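Local coordinates for chaperone protein gp12 (Lactococcus phage p2, PDB 3D8L) that probably acts as a chaperone for the phage tape measure protein and may help keep it in solution during tail assembly, at residues L40-Q45 and F71-D76. The protein carries 1 engineered substitution. Residues are numbered along the deposited sequence; the frame is centred on the assembly and turned at random.
Sequences LMEFVQ and FEFDTD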
loop_
_atom_site.group_PDB
_atom_site.type_symbol
_atom_site.label_atom_id
_atom_site.label_comp_id
_atom_site.label_asym_id
_atom_site.label_seq_id
_atom_site.Cartn_x
_atom_site.Cartn_y
_atom_site.Cartn_z
ATOM N N LEU A 40 -13.165 21.872 12.471
ATOM C CA LEU A 40 -12.568 21.722 11.143
ATOM C C LEU A 40 -12.166 20.276 10.856
ATOM O O LEU A 40 -12.489 19.746 9.795
ATOM C CB LEU A 40 -11.344 22.612 10.980
ATOM C CG LEU A 40 -11.328 23.425 9.695
ATOM C CD1 LEU A 40 -9.907 23.946 9.484
ATOM C CD2 LEU A 40 -11.856 22.633 8.502
ATOM N N MET A 41 -11.472 19.647 11.802
ATOM C CA MET A 41 -11.030 18.270 11.621
ATOM C C MET A 41 -12.189 17.303 11.401
ATOM O O MET A 41 -12.116 16.428 10.546
ATOM C CB MET A 41 -10.204 17.814 12.799
ATOM C CG MET A 41 -8.797 18.358 12.812
ATOM S SD MET A 41 -8.044 17.495 14.154
ATOM C CE MET A 41 -7.239 18.817 15.039
ATOM N N GLU A 42 -13.266 17.475 12.155
ATOM C CA GLU A 42 -14.420 16.567 12.041
ATOM C C GLU A 42 -15.191 16.837 10.740
ATOM O O GLU A 42 -15.721 15.917 10.098
ATOM C CB GLU A 42 -15.330 16.678 13.271
ATOM C CG GLU A 42 -14.551 16.434 14.521
ATOM C CD GLU A 42 -15.377 16.353 15.789
ATOM O OE1 GLU A 42 -16.622 16.450 15.686
ATOM O OE2 GLU A 42 -14.763 16.184 16.887
ATOM N N PHE A 43 -15.223 18.096 10.331
ATOM C CA PHE A 43 -15.842 18.450 9.050
ATOM C C PHE A 43 -15.161 17.633 7.981
ATOM O O PHE A 43 -15.840 16.932 7.237
ATOM C CB PHE A 43 -15.679 19.935 8.775
ATOM C CG PHE A 43 -16.450 20.456 7.614
ATOM C CD1 PHE A 43 -17.558 21.298 7.827
ATOM C CD2 PHE A 43 -16.020 20.230 6.318
ATOM C CE1 PHE A 43 -18.268 21.897 6.745
ATOM C CE2 PHE A 43 -16.720 20.809 5.208
ATOM C CZ PHE A 43 -17.855 21.655 5.429
ATOM N N VAL A 44 -13.825 17.668 7.944
ATOM C CA VAL A 44 -13.097 16.968 6.882
ATOM C C VAL A 44 -13.199 15.465 7.064
ATOM O O VAL A 44 -13.541 14.777 6.130
ATOM C CB VAL A 44 -11.638 17.373 6.819
ATOM C CG1 VAL A 44 -10.965 16.614 5.721
ATOM C CG2 VAL A 44 -11.514 18.881 6.611
ATOM N N GLN A 45 -12.949 14.978 8.276
ATOM C CA GLN A 45 -13.069 13.556 8.592
ATOM C C GLN A 45 -14.356 12.938 8.041
ATOM O O GLN A 45 -14.319 11.925 7.321
ATOM C CB GLN A 45 -12.999 13.315 10.109
ATOM C CG GLN A 45 -13.055 11.834 10.434
ATOM C CD GLN A 45 -12.808 11.464 11.888
ATOM O OE1 GLN A 45 -12.504 10.309 12.176
ATOM N NE2 GLN A 45 -12.972 12.417 12.806
ATOM N N PHE A 71 -23.339 17.695 15.130
ATOM C CA PHE A 71 -21.957 17.256 15.348
ATOM C C PHE A 71 -21.812 15.774 15.688
ATOM O O PHE A 71 -20.726 15.340 16.048
ATOM C CB PHE A 71 -21.272 18.145 16.397
ATOM C CG PHE A 71 -21.483 19.598 16.134
ATOM C CD1 PHE A 71 -22.064 20.405 17.055
ATOM C CD2 PHE A 71 -21.182 20.137 14.883
ATOM C CE1 PHE A 71 -22.281 21.723 16.767
ATOM C CE2 PHE A 71 -21.410 21.461 14.608
ATOM C CZ PHE A 71 -21.960 22.239 15.546
ATOM N N GLU A 72 -22.880 14.994 15.543
ATOM C CA GLU A 72 -22.807 13.559 15.749
ATOM C C GLU A 72 -22.457 12.905 14.435
ATOM O O GLU A 72 -23.056 13.251 13.402
ATOM C CB GLU A 72 -24.146 12.990 16.178
ATOM C CG GLU A 72 -24.662 13.455 17.509
ATOM C CD GLU A 72 -25.835 12.622 17.985
ATOM O OE1 GLU A 72 -26.796 12.417 17.213
ATOM O OE2 GLU A 72 -25.786 12.168 19.136
ATOM N N PHE A 73 -21.520 11.951 14.454
ATOM C CA PHE A 73 -21.160 11.233 13.234
ATOM C C PHE A 73 -20.460 9.901 13.507
ATOM O O PHE A 73 -20.315 9.469 14.651
ATOM C CB PHE A 73 -20.315 12.138 12.301
ATOM C CG PHE A 73 -18.881 12.323 12.751
ATOM C CD1 PHE A 73 -18.572 13.153 13.815
ATOM C CD2 PHE A 73 -17.842 11.693 12.088
ATOM C CE1 PHE A 73 -17.255 13.324 14.235
ATOM C CE2 PHE A 73 -16.524 11.875 12.507
ATOM C CZ PHE A 73 -16.238 12.688 13.588
ATOM N N ASP A 74 -20.086 9.240 12.421
ATOM C CA ASP A 74 -19.417 7.956 12.443
ATOM C C ASP A 74 -18.717 7.769 11.124
ATOM O O ASP A 74 -19.291 8.088 10.082
ATOM C CB ASP A 74 -20.419 6.841 12.555
ATOM C CG ASP A 74 -19.770 5.526 12.889
ATOM O OD1 ASP A 74 -19.082 5.427 13.939
ATOM O OD2 ASP A 74 -19.961 4.573 12.114
ATOM N N THR A 75 -17.491 7.257 11.163
ATOM C CA THR A 75 -16.718 6.985 9.960
ATOM C C THR A 75 -16.159 5.597 10.124
ATOM O O THR A 75 -15.055 5.299 9.725
ATOM C CB THR A 75 -15.579 7.949 9.822
ATOM O OG1 THR A 75 -14.697 7.780 10.947
ATOM C CG2 THR A 75 -16.082 9.381 9.745
ATOM N N ASP A 76 -16.933 4.756 10.774
ATOM C CA ASP A 76 -16.661 3.344 10.828
ATOM C C ASP A 76 -15.309 2.973 11.371
ATOM O O ASP A 76 -14.686 2.057 10.892
ATOM C CB ASP A 76 -16.812 2.769 9.444
ATOM C CG ASP A 76 -17.337 1.379 9.485
ATOM O OD1 ASP A 76 -16.698 0.506 10.114
ATOM O OD2 ASP A 76 -18.423 1.171 8.909
#
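F73 lays its ring between E42 and Q45, two residues on the same flank of helix 37-53, and so illustrates how an irregular linker in an all-helical fold can pack on a helix largely through one aromatic side chain, with a threonine beside it. The linker follows helix 57-70, and F71, with positive phi, is the first residue to leave helical geometry; from there the chain leads towards helix 80-88.

Van der Waals packing carries the contact. The outer rim of the ring does the touching: CE1 lies 4.0 Å from CB of E42, while CE2 is 3.8 Å from CD of Q45. The extended Q45 chain crosses the ring at about a right angle, bringing its amide to the ring edge with the two planes 71° apart. On E42 the carboxylate approaches obliquely, OE1 3.5 Å from CE1 of F73, its plane inclined 45° to the ring. F67 of helix 57-70 and Y46 of helix 37-53 itself also meet this ring.

No hydrogen bond joins the two segments; the polar groups of the linker bond on its own side. D76 N makes a weak hydrogen bond to OD2 of D74, and the buried hydroxyl of T75 bonds to the carbonyl oxygen of K78. With OG1 between the backbone N and the carbonyl carbon (chi1 62°), the T75 methyl is turned to the helix. There CG2 sits 3.9 Å from the Q45 backbone O.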